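Local coordinates for first ORF in transposon ISC1904 (Sulfolobus solfataricus, PDB 3ILX), which is probably an IS607-type serine recombinase that binds DNA and exchanges strands, represented here by its resolvase-like domain without the preceding part, at residues Y34-T39 with F52-R57; I82-C87 with C92-L97; L75-F80 with D101-E106; D18-Q23 with T39-G44. All coordinates share one frame; numbering follows the deposited sequence.

Contact 1: residues Y34-T39 with F52-R57; sequences YDLVIT and FLKLLR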
# COMPACT_ATOMS: atom_id res chain seq x y z
N TYR A 34 20.26 8.41 -18.31
CA TYR A 34 19.39 8.75 -17.18
C TYR A 34 19.80 10.10 -16.67
O TYR A 34 20.94 10.51 -16.84
CB TYR A 34 19.46 7.69 -16.08
CG TYR A 34 20.87 7.38 -15.68
CD1 TYR A 34 21.47 7.99 -14.58
CD2 TYR A 34 21.62 6.47 -16.44
CE1 TYR A 34 22.79 7.71 -14.23
CE2 TYR A 34 22.92 6.19 -16.11
CZ TYR A 34 23.51 6.80 -15.02
OH TYR A 34 24.81 6.47 -14.74
N ASP A 35 18.85 10.78 -16.04
CA ASP A 35 19.05 12.13 -15.52
C ASP A 35 19.44 12.14 -14.03
O ASP A 35 20.28 12.91 -13.61
CB ASP A 35 17.79 12.95 -15.76
CG ASP A 35 17.56 13.18 -17.24
OD1 ASP A 35 18.43 13.82 -17.87
OD2 ASP A 35 16.54 12.69 -17.78
N LEU A 36 18.86 11.23 -13.26
CA LEU A 36 19.10 11.21 -11.83
C LEU A 36 18.99 9.77 -11.30
O LEU A 36 18.27 8.94 -11.88
CB LEU A 36 18.09 12.16 -11.17
CG LEU A 36 17.93 12.24 -9.66
CD1 LEU A 36 18.97 13.17 -9.06
CD2 LEU A 36 16.51 12.72 -9.37
N VAL A 37 19.73 9.49 -10.23
CA VAL A 37 19.65 8.26 -9.46
C VAL A 37 19.21 8.63 -8.04
O VAL A 37 19.82 9.48 -7.40
CB VAL A 37 21.00 7.51 -9.41
CG1 VAL A 37 20.83 6.20 -8.66
CG2 VAL A 37 21.52 7.28 -10.82
N ILE A 38 18.11 8.03 -7.59
CA ILE A 38 17.59 8.30 -6.26
C ILE A 38 17.63 6.97 -5.55
O ILE A 38 17.20 5.94 -6.12
CB ILE A 38 16.12 8.76 -6.32
CG1 ILE A 38 15.99 10.19 -6.87
CG2 ILE A 38 15.44 8.64 -4.94
CD1 ILE A 38 14.53 10.60 -7.11
N THR A 39 18.18 6.95 -4.33
CA THR A 39 18.29 5.68 -3.59
C THR A 39 17.76 5.83 -2.16
O THR A 39 17.67 6.93 -1.65
CB THR A 39 19.74 5.18 -3.49
OG1 THR A 39 20.53 6.10 -2.74
CG2 THR A 39 20.37 5.02 -4.88
N PHE A 52 12.01 8.09 -1.85
CA PHE A 52 10.71 7.73 -2.45
C PHE A 52 9.76 8.91 -2.46
O PHE A 52 9.04 9.11 -3.44
CB PHE A 52 10.09 6.57 -1.68
CG PHE A 52 8.64 6.28 -2.02
CD1 PHE A 52 8.30 5.49 -3.12
CD2 PHE A 52 7.62 6.72 -1.16
CE1 PHE A 52 6.96 5.23 -3.40
CE2 PHE A 52 6.30 6.41 -1.42
CZ PHE A 52 5.98 5.64 -2.57
N LEU A 53 9.77 9.68 -1.37
CA LEU A 53 8.96 10.89 -1.25
C LEU A 53 9.39 12.00 -2.23
O LEU A 53 8.52 12.62 -2.85
CB LEU A 53 8.96 11.41 0.19
CG LEU A 53 8.23 10.53 1.20
CD1 LEU A 53 8.39 11.11 2.62
CD2 LEU A 53 6.74 10.42 0.80
N LYS A 54 10.70 12.21 -2.38
CA LYS A 54 11.22 13.13 -3.41
C LYS A 54 10.69 12.70 -4.78
O LYS A 54 10.11 13.50 -5.54
CB LYS A 54 12.74 13.17 -3.40
CG LYS A 54 13.36 14.02 -4.52
CD LYS A 54 14.89 13.87 -4.50
CE LYS A 54 15.54 14.38 -5.80
NZ LYS A 54 15.41 15.85 -5.88
N LEU A 55 10.85 11.42 -5.08
CA LEU A 55 10.39 10.86 -6.33
C LEU A 55 8.89 11.06 -6.58
O LEU A 55 8.51 11.51 -7.65
CB LEU A 55 10.75 9.36 -6.42
CG LEU A 55 10.34 8.58 -7.67
CD1 LEU A 55 10.77 9.26 -8.99
CD2 LEU A 55 10.90 7.13 -7.59
N LEU A 56 8.06 10.66 -5.62
CA LEU A 56 6.60 10.79 -5.73
C LEU A 56 6.18 12.25 -5.97
O LEU A 56 5.28 12.52 -6.79
CB LEU A 56 5.93 10.27 -4.44
CG LEU A 56 4.42 10.45 -4.27
CD1 LEU A 56 3.73 9.78 -5.43
CD2 LEU A 56 3.96 9.81 -2.95
N ARG A 57 6.79 13.18 -5.24
CA ARG A 57 6.50 14.59 -5.42
C ARG A 57 6.95 15.08 -6.79
O ARG A 57 6.25 15.87 -7.41
CB ARG A 57 7.12 15.42 -4.30
CG ARG A 57 6.42 15.17 -2.98
CD ARG A 57 7.25 15.56 -1.77
NE ARG A 57 6.55 15.11 -0.57
CZ ARG A 57 7.07 15.04 0.65
NH1 ARG A 57 8.34 15.38 0.86
NH2 ARG A 57 6.32 14.63 1.66
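I38 and L55 are the closest backbone positions, with 7.6 Å between I38 CA and L55 CA. Strand 36-39 and helix 52-57 run in largely opposing directions, their axes at 134° and 8.7 Å apart at the nearest point. The strand turns L36 and I38 toward the helix, while T39 points away. I38 goes deepest: its CD1 lies 4.0 Å from L55 CB and also touches the aliphatic part of K54. This is one limb of the parallel resolvase-type sheet, in which helix 50-60 carries the chain from edge strand 36-41 to strand 64-69, past the intervening strand 4-11; Y8 of that strand packs against both I38 and L55. K54 forms the solvent side of the contact. With CG anti to the backbone N (chi1 175°) and the next two torsions also extended, its chain stretches across the strand, and CE comes 4.1 Å from L36 CD2. The chain bends only at chi4, 70°, where NZ leaves these apolar neighbours; a glycerol molecule lies close to the lysine. On another side of the helix, R57 forms a salt bridge with E85 of the second subunit.

Contact 2: residues I82-C87 with C92-L97; sequences ILEEVC and CEIVVL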
# COMPACT_ATOMS: atom_id res chain seq x y z
N ILE A 82 -1.43 1.84 -7.22
CA ILE A 82 -1.73 3.26 -7.03
C ILE A 82 -0.63 4.08 -7.72
O ILE A 82 -0.91 5.01 -8.46
CB ILE A 82 -1.86 3.64 -5.51
CG1 ILE A 82 -3.10 2.99 -4.93
CG2 ILE A 82 -1.90 5.20 -5.31
CD1 ILE A 82 -3.03 2.89 -3.40
N LEU A 83 0.63 3.71 -7.52
CA LEU A 83 1.70 4.47 -8.18
C LEU A 83 1.56 4.52 -9.69
O LEU A 83 1.85 5.54 -10.31
CB LEU A 83 3.10 3.94 -7.82
CG LEU A 83 3.42 4.02 -6.33
CD1 LEU A 83 4.78 3.38 -6.12
CD2 LEU A 83 3.44 5.49 -5.83
N GLU A 84 1.15 3.39 -10.28
CA GLU A 84 0.99 3.32 -11.72
C GLU A 84 -0.14 4.26 -12.20
O GLU A 84 -0.07 4.87 -13.27
CB GLU A 84 0.65 1.90 -12.13
CG GLU A 84 1.76 0.86 -11.95
CD GLU A 84 1.32 -0.51 -12.47
OE1 GLU A 84 0.33 -1.10 -11.95
OE2 GLU A 84 1.95 -0.99 -13.42
N GLU A 85 -1.20 4.35 -11.40
CA GLU A 85 -2.30 5.22 -11.74
C GLU A 85 -1.80 6.66 -11.70
O GLU A 85 -2.08 7.45 -12.61
CB GLU A 85 -3.48 5.01 -10.79
CG GLU A 85 -4.24 3.70 -10.98
CD GLU A 85 -4.99 3.65 -12.29
OE1 GLU A 85 -5.42 4.71 -12.80
OE2 GLU A 85 -5.20 2.53 -12.81
N VAL A 86 -1.02 6.97 -10.66
CA VAL A 86 -0.43 8.29 -10.50
C VAL A 86 0.45 8.64 -11.69
O VAL A 86 0.34 9.72 -12.27
CB VAL A 86 0.39 8.37 -9.18
CG1 VAL A 86 1.13 9.72 -9.09
CG2 VAL A 86 -0.56 8.21 -7.98
N CYS A 87 1.33 7.71 -12.06
CA CYS A 87 2.23 7.94 -13.19
C CYS A 87 1.48 8.15 -14.49
O CYS A 87 1.84 9.03 -15.30
CB CYS A 87 3.20 6.77 -13.32
SG CYS A 87 4.40 6.82 -12.00
N CYS A 92 4.03 9.79 -16.96
CA CYS A 92 5.17 9.09 -16.45
C CYS A 92 4.91 7.58 -16.56
O CYS A 92 3.80 7.11 -16.37
CB CYS A 92 5.34 9.49 -14.97
SG CYS A 92 6.87 8.92 -14.29
N GLU A 93 5.97 6.84 -16.85
CA GLU A 93 5.91 5.39 -16.99
C GLU A 93 6.89 4.81 -15.99
O GLU A 93 7.98 5.32 -15.84
CB GLU A 93 6.30 5.06 -18.42
CG GLU A 93 7.04 3.80 -18.67
CD GLU A 93 7.50 3.71 -20.11
OE1 GLU A 93 7.97 4.75 -20.67
OE2 GLU A 93 7.39 2.60 -20.69
N ILE A 94 6.48 3.80 -15.24
CA ILE A 94 7.39 3.07 -14.37
C ILE A 94 7.83 1.89 -15.19
O ILE A 94 6.98 1.18 -15.70
CB ILE A 94 6.71 2.55 -13.12
CG1 ILE A 94 6.33 3.68 -12.17
CG2 ILE A 94 7.63 1.60 -12.35
CD1 ILE A 94 5.02 3.33 -11.44
N VAL A 95 9.14 1.69 -15.31
CA VAL A 95 9.73 0.52 -15.95
C VAL A 95 10.38 -0.35 -14.88
O VAL A 95 11.15 0.15 -14.04
CB VAL A 95 10.79 0.88 -17.01
CG1 VAL A 95 11.36 -0.42 -17.73
CG2 VAL A 95 10.20 1.82 -18.01
N VAL A 96 10.02 -1.63 -14.87
CA VAL A 96 10.62 -2.59 -13.97
C VAL A 96 11.42 -3.51 -14.88
O VAL A 96 10.92 -3.94 -15.93
CB VAL A 96 9.55 -3.35 -13.08
CG1 VAL A 96 8.85 -2.39 -12.10
CG2 VAL A 96 8.47 -4.02 -13.92
N LEU A 97 12.68 -3.75 -14.54
CA LEU A 97 13.54 -4.55 -15.42
C LEU A 97 13.15 -6.01 -15.35
O LEU A 97 13.40 -6.79 -16.26
CB LEU A 97 15.02 -4.41 -15.06
CG LEU A 97 15.62 -3.01 -15.16
CD1 LEU A 97 17.11 -3.11 -14.83
CD2 LEU A 97 15.39 -2.40 -16.53
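I94 of strand 93-96 pushes its longer branch against helix 80-89, which it meets at L83, E84 and C87. From CB the side chain forks. CG2, anti to the backbone N, heads for L75 and F80, while CG1 lies beside that N (chi1 -70°) and passes C87 SG at 3.7 Å. CD1 ends over the same sulfur, 3.6 Å from C87 SG, and is also 4.0 Å from the carbonyl oxygen L83 O. L83 CB and E84 CG also lie 4.1 Å from I94 CD1; the extended E84 chain crosses the isoleucine at about a right angle. The axes of helix 82-87 and strand 93-96 stand at 134°, because the chain doubles back after the helix to enter the outermost strand of the parallel sheet. C87 and C92 close this turn: C92 N donates to C87 O at 2.9 Å with an N-H...O angle of 157°, the donor tilted out of the carbonyl plane. The far side of the helix faces the second subunit, where V86 meets V86 of that chain. C87 SG and C92 SG are 4.0 Å apart, far too long for a disulfide, so the two cysteines act here as apolar neighbours and a single backbone bond supplies the directional link.

Contact 3: residues L75-F80 with D101-E106; sequences LVRFGF and DKTPEE
R77 and T103 both grip one carboxylate oxygen, OD2 of D73: R77 NH1 by a salt bridge and T103 OG1 by a hydrogen bond. The side chain of D101 holds the main chain of the same aspartate, its OD1 accepting from D73 N. The two segments therefore meet largely through a shared third residue. Their direct touch is a methyl against the guanidinium: T103 CG2 lies 3.6 Å from R77 NH2, at the edge of the group and near its plane, the two side chains arriving from opposite directions. The other oxygen of D101 is obliquely placed, D101 OD2 being 4.5 Å from R77 NH1, an attraction of opposite charges too long for a salt bridge. The arginine gets there by leaving the backbone with CG anti to N and then folding twice, at chi2 65° and chi3 58°, which curls the guanidinium round toward 101-106. NE is bound in turn by D111, so two aspartates fix the rotation of the group, with E107 a long, weak third partner of NH2. F119 of the second subunit also packs on R77. The run D73-R74-L75-V76-R77 fits the DRLxR motif of serine recombinases, whose arginines belong to the active site in relatives; a similar role is plausible here. The contact bridges the loop between helices 72-75 and 80-89 and the loop leading into the long helix 105-125, where L108 packs on both R77 and T103, while L75 and F80 pack on I94 of strand 93-96.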
# COMPACT_ATOMS: atom_id res chain seq x y z
N LEU A 75 10.03 -0.28 -5.32
CA LEU A 75 9.30 0.98 -5.05
C LEU A 75 8.48 0.91 -3.78
O LEU A 75 8.58 1.80 -2.93
CB LEU A 75 8.41 1.42 -6.25
CG LEU A 75 9.25 2.18 -7.29
CD1 LEU A 75 8.55 2.23 -8.68
CD2 LEU A 75 9.65 3.59 -6.77
N VAL A 76 7.63 -0.11 -3.67
CA VAL A 76 6.75 -0.27 -2.51
C VAL A 76 6.42 -1.73 -2.32
O VAL A 76 6.48 -2.53 -3.28
CB VAL A 76 5.37 0.47 -2.67
CG1 VAL A 76 5.51 1.98 -2.45
CG2 VAL A 76 4.74 0.18 -4.04
N ARG A 77 6.04 -2.08 -1.10
CA ARG A 77 5.54 -3.42 -0.81
C ARG A 77 4.04 -3.52 -1.14
O ARG A 77 3.57 -4.56 -1.54
CB ARG A 77 5.81 -3.75 0.67
CG ARG A 77 5.17 -5.04 1.25
CD ARG A 77 5.71 -6.29 0.60
NE ARG A 77 7.17 -6.38 0.75
CZ ARG A 77 8.01 -6.90 -0.15
NH1 ARG A 77 7.57 -7.43 -1.31
NH2 ARG A 77 9.32 -6.89 0.11
N PHE A 78 3.29 -2.45 -0.93
CA PHE A 78 1.84 -2.43 -1.25
C PHE A 78 1.59 -1.18 -2.06
O PHE A 78 2.26 -0.19 -1.82
CB PHE A 78 0.99 -2.31 0.03
CG PHE A 78 1.01 -3.55 0.89
CD1 PHE A 78 0.29 -4.70 0.49
CD2 PHE A 78 1.74 -3.58 2.07
CE1 PHE A 78 0.31 -5.88 1.28
CE2 PHE A 78 1.78 -4.75 2.88
CZ PHE A 78 1.07 -5.90 2.49
N GLY A 79 0.60 -1.21 -2.96
CA GLY A 79 0.13 0.00 -3.65
C GLY A 79 0.88 0.31 -4.93
O GLY A 79 0.72 1.39 -5.53
N PHE A 80 1.69 -0.64 -5.39
CA PHE A 80 2.31 -0.43 -6.70
C PHE A 80 1.27 0.05 -7.75
O PHE A 80 1.56 0.94 -8.55
CB PHE A 80 3.09 -1.67 -7.17
CG PHE A 80 3.93 -1.43 -8.41
CD1 PHE A 80 5.21 -0.91 -8.30
CD2 PHE A 80 3.44 -1.73 -9.67
CE1 PHE A 80 6.01 -0.71 -9.44
CE2 PHE A 80 4.23 -1.52 -10.84
CZ PHE A 80 5.50 -1.00 -10.73
N ASP A 101 9.48 -9.88 -8.54
CA ASP A 101 10.38 -9.49 -7.46
C ASP A 101 11.42 -10.55 -7.12
O ASP A 101 11.13 -11.73 -7.09
CB ASP A 101 9.54 -9.20 -6.22
CG ASP A 101 8.70 -7.96 -6.37
OD1 ASP A 101 9.15 -7.03 -7.07
OD2 ASP A 101 7.60 -7.91 -5.78
N LYS A 102 12.63 -10.09 -6.85
CA LYS A 102 13.71 -10.96 -6.43
C LYS A 102 14.15 -10.60 -5.01
O LYS A 102 15.32 -10.60 -4.69
CB LYS A 102 14.88 -10.87 -7.45
CG LYS A 102 14.62 -11.63 -8.74
CD LYS A 102 14.25 -13.11 -8.43
CE LYS A 102 14.11 -13.99 -9.67
NZ LYS A 102 12.92 -13.60 -10.50
N THR A 103 13.18 -10.26 -4.17
CA THR A 103 13.39 -9.92 -2.75
C THR A 103 14.21 -10.94 -1.97
O THR A 103 13.91 -12.14 -2.01
CB THR A 103 12.03 -9.86 -2.10
OG1 THR A 103 11.10 -9.34 -3.05
CG2 THR A 103 12.04 -8.97 -0.86
N PRO A 104 15.25 -10.49 -1.21
CA PRO A 104 15.93 -11.40 -0.28
C PRO A 104 14.99 -11.92 0.81
O PRO A 104 14.05 -11.22 1.23
CB PRO A 104 17.00 -10.51 0.37
CG PRO A 104 17.20 -9.39 -0.61
CD PRO A 104 15.82 -9.13 -1.13
N GLU A 105 15.26 -13.13 1.27
CA GLU A 105 14.44 -13.79 2.26
C GLU A 105 14.30 -12.91 3.49
O GLU A 105 13.20 -12.72 4.00
CB GLU A 105 15.03 -15.15 2.63
CG GLU A 105 14.32 -15.78 3.83
CD GLU A 105 14.62 -17.25 3.98
OE1 GLU A 105 15.29 -17.82 3.10
OE2 GLU A 105 14.16 -17.84 4.97
N GLU A 106 15.43 -12.40 3.98
CA GLU A 106 15.47 -11.56 5.18
C GLU A 106 14.53 -10.36 5.06
O GLU A 106 13.96 -9.94 6.06
CB GLU A 106 16.91 -11.07 5.43
CG GLU A 106 17.09 -10.18 6.66
CD GLU A 106 18.46 -9.47 6.72
OE1 GLU A 106 19.44 -9.92 6.07
OE2 GLU A 106 18.55 -8.44 7.43

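Contact 4: residues D18-Q23 with T39-G44; sequences DDLANQ and TDIGSG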
# COMPACT_ATOMS: atom_id res chain seq x y z
N ASP A 18 28.04 -3.62 -0.29
CA ASP A 18 27.93 -3.23 -1.70
C ASP A 18 26.60 -3.56 -2.37
O ASP A 18 26.47 -3.49 -3.60
CB ASP A 18 29.09 -3.84 -2.50
CG ASP A 18 30.32 -2.95 -2.52
OD1 ASP A 18 30.16 -1.71 -2.40
OD2 ASP A 18 31.44 -3.50 -2.66
N ASP A 19 25.60 -3.93 -1.57
CA ASP A 19 24.32 -4.39 -2.11
C ASP A 19 23.59 -3.33 -2.94
O ASP A 19 23.18 -3.59 -4.07
CB ASP A 19 23.41 -4.91 -0.98
CG ASP A 19 23.68 -6.39 -0.66
OD1 ASP A 19 23.94 -7.17 -1.60
OD2 ASP A 19 23.64 -6.79 0.53
N LEU A 20 23.45 -2.15 -2.38
CA LEU A 20 22.79 -1.06 -3.06
C LEU A 20 23.60 -0.59 -4.28
O LEU A 20 23.04 -0.40 -5.35
CB LEU A 20 22.55 0.09 -2.09
CG LEU A 20 21.91 1.36 -2.65
CD1 LEU A 20 20.47 1.08 -3.08
CD2 LEU A 20 21.99 2.47 -1.59
N ALA A 21 24.92 -0.43 -4.10
CA ALA A 21 25.81 0.01 -5.17
C ALA A 21 25.71 -0.91 -6.38
O ALA A 21 25.68 -0.45 -7.51
CB ALA A 21 27.28 0.12 -4.69
N ASN A 22 25.61 -2.21 -6.12
CA ASN A 22 25.44 -3.17 -7.21
C ASN A 22 24.07 -3.10 -7.90
O ASN A 22 23.93 -3.38 -9.09
CB ASN A 22 25.74 -4.58 -6.72
CG ASN A 22 27.24 -4.81 -6.52
OD1 ASN A 22 28.07 -4.31 -7.29
ND2 ASN A 22 27.58 -5.57 -5.48
N GLN A 23 23.05 -2.69 -7.16
CA GLN A 23 21.73 -2.50 -7.77
C GLN A 23 21.77 -1.28 -8.70
O GLN A 23 21.23 -1.30 -9.81
CB GLN A 23 20.65 -2.34 -6.67
CG GLN A 23 19.21 -2.33 -7.15
CD GLN A 23 18.22 -2.20 -5.97
OE1 GLN A 23 17.27 -1.42 -6.04
NE2 GLN A 23 18.45 -2.95 -4.89
N THR A 39 18.18 6.95 -4.33
CA THR A 39 18.29 5.68 -3.59
C THR A 39 17.76 5.83 -2.16
O THR A 39 17.67 6.93 -1.65
CB THR A 39 19.74 5.18 -3.49
OG1 THR A 39 20.53 6.10 -2.74
CG2 THR A 39 20.37 5.02 -4.88
N ASP A 40 17.39 4.70 -1.56
CA ASP A 40 16.91 4.67 -0.19
C ASP A 40 17.42 3.40 0.45
O ASP A 40 17.51 2.34 -0.22
CB ASP A 40 15.38 4.60 -0.19
CG ASP A 40 14.72 5.98 -0.20
OD1 ASP A 40 15.18 6.86 0.55
OD2 ASP A 40 13.70 6.18 -0.91
N ILE A 41 17.72 3.49 1.73
CA ILE A 41 17.98 2.31 2.54
C ILE A 41 16.84 2.28 3.54
O ILE A 41 16.72 3.16 4.38
CB ILE A 41 19.32 2.38 3.30
CG1 ILE A 41 20.49 2.55 2.31
CG2 ILE A 41 19.47 1.16 4.25
CD1 ILE A 41 21.81 3.05 2.94
N GLY A 42 16.01 1.25 3.42
CA GLY A 42 14.86 1.08 4.29
C GLY A 42 13.89 0.17 3.57
O GLY A 42 14.14 -0.23 2.45
N SER A 43 12.79 -0.14 4.25
CA SER A 43 11.78 -1.06 3.80
C SER A 43 10.86 -0.40 2.77
O SER A 43 10.62 0.81 2.82
CB SER A 43 10.97 -1.54 5.02
OG SER A 43 9.83 -2.29 4.65
N GLY A 44 10.37 -1.19 1.83
CA GLY A 44 9.28 -0.76 0.96
C GLY A 44 8.01 -0.35 1.69
O GLY A 44 7.17 0.37 1.12
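L20 and D40 meet at a flat group of the main chain, the D40 carbonyl, whose O lies 4.3 Å from L20 CD1. The flat side-chain groups stand back: the D40 side chain leaves the backbone away from the helix, and its carboxylate is bound by others, OD2 to Y8 OH and OD1 to G51 N, and the Q23 amide takes the backbone N of R10 through its OE1. The contact thus belongs to L20. Its CG is anti to the backbone N (chi1 177°), which sends the fork out from helix 19-23 onto the strand so that both methyls bear on T39: L20 CD2 is 4.0 Å from T39 CB, and L20 CD1 is 4.2 Å from the same atom. T39 OG1 also lies beside CD2. I41 leaves the backbone pointing along the interface, but its CG1 comes within 4.2 Å of L20 CD2. The axes of helix 19-23 and strand 39-41 are 10.2 Å apart and nearly antiparallel, at 155°. In the three-layer alpha/beta fold of the resolvase domain, helix 19-30 leads from strand 4-11 back to edge strand 36-41; A9 and V11 of strand 4-11 also receive L20. Since the touching atoms across 18-23 and 39-44 are almost all aliphatic, dispersion and the partial burial of one leucine hold them together, while the hydrogen bonds of D40 and Q23 tie each segment to other parts of the domain.

How the contacts relate
Segments 34-39 and 39-44 both include T39, which touches L20 in contact 4; contacts 1 and 4 use strand 36-41 from its two faces, helix 50-60 packing on one and helix 19-30 on the other, and F52 N approaches D40 OD2 to 2.7 Å. F52 also connects contact 1 to contact 2, with F52 CE1 3.9 Å from L83 CD1, and to contact 3 through V76. Contact 2 is nested in the loop closed by contact 3, and I94 CG2 meets F80 CZ at 3.7 Å. Contacts 2 and 4 remain about 7 Å apart at their nearest atoms. G44 brings contact 4 against R77, near the probable active site, and contacts 1, 2 and 3 all reach the second subunit.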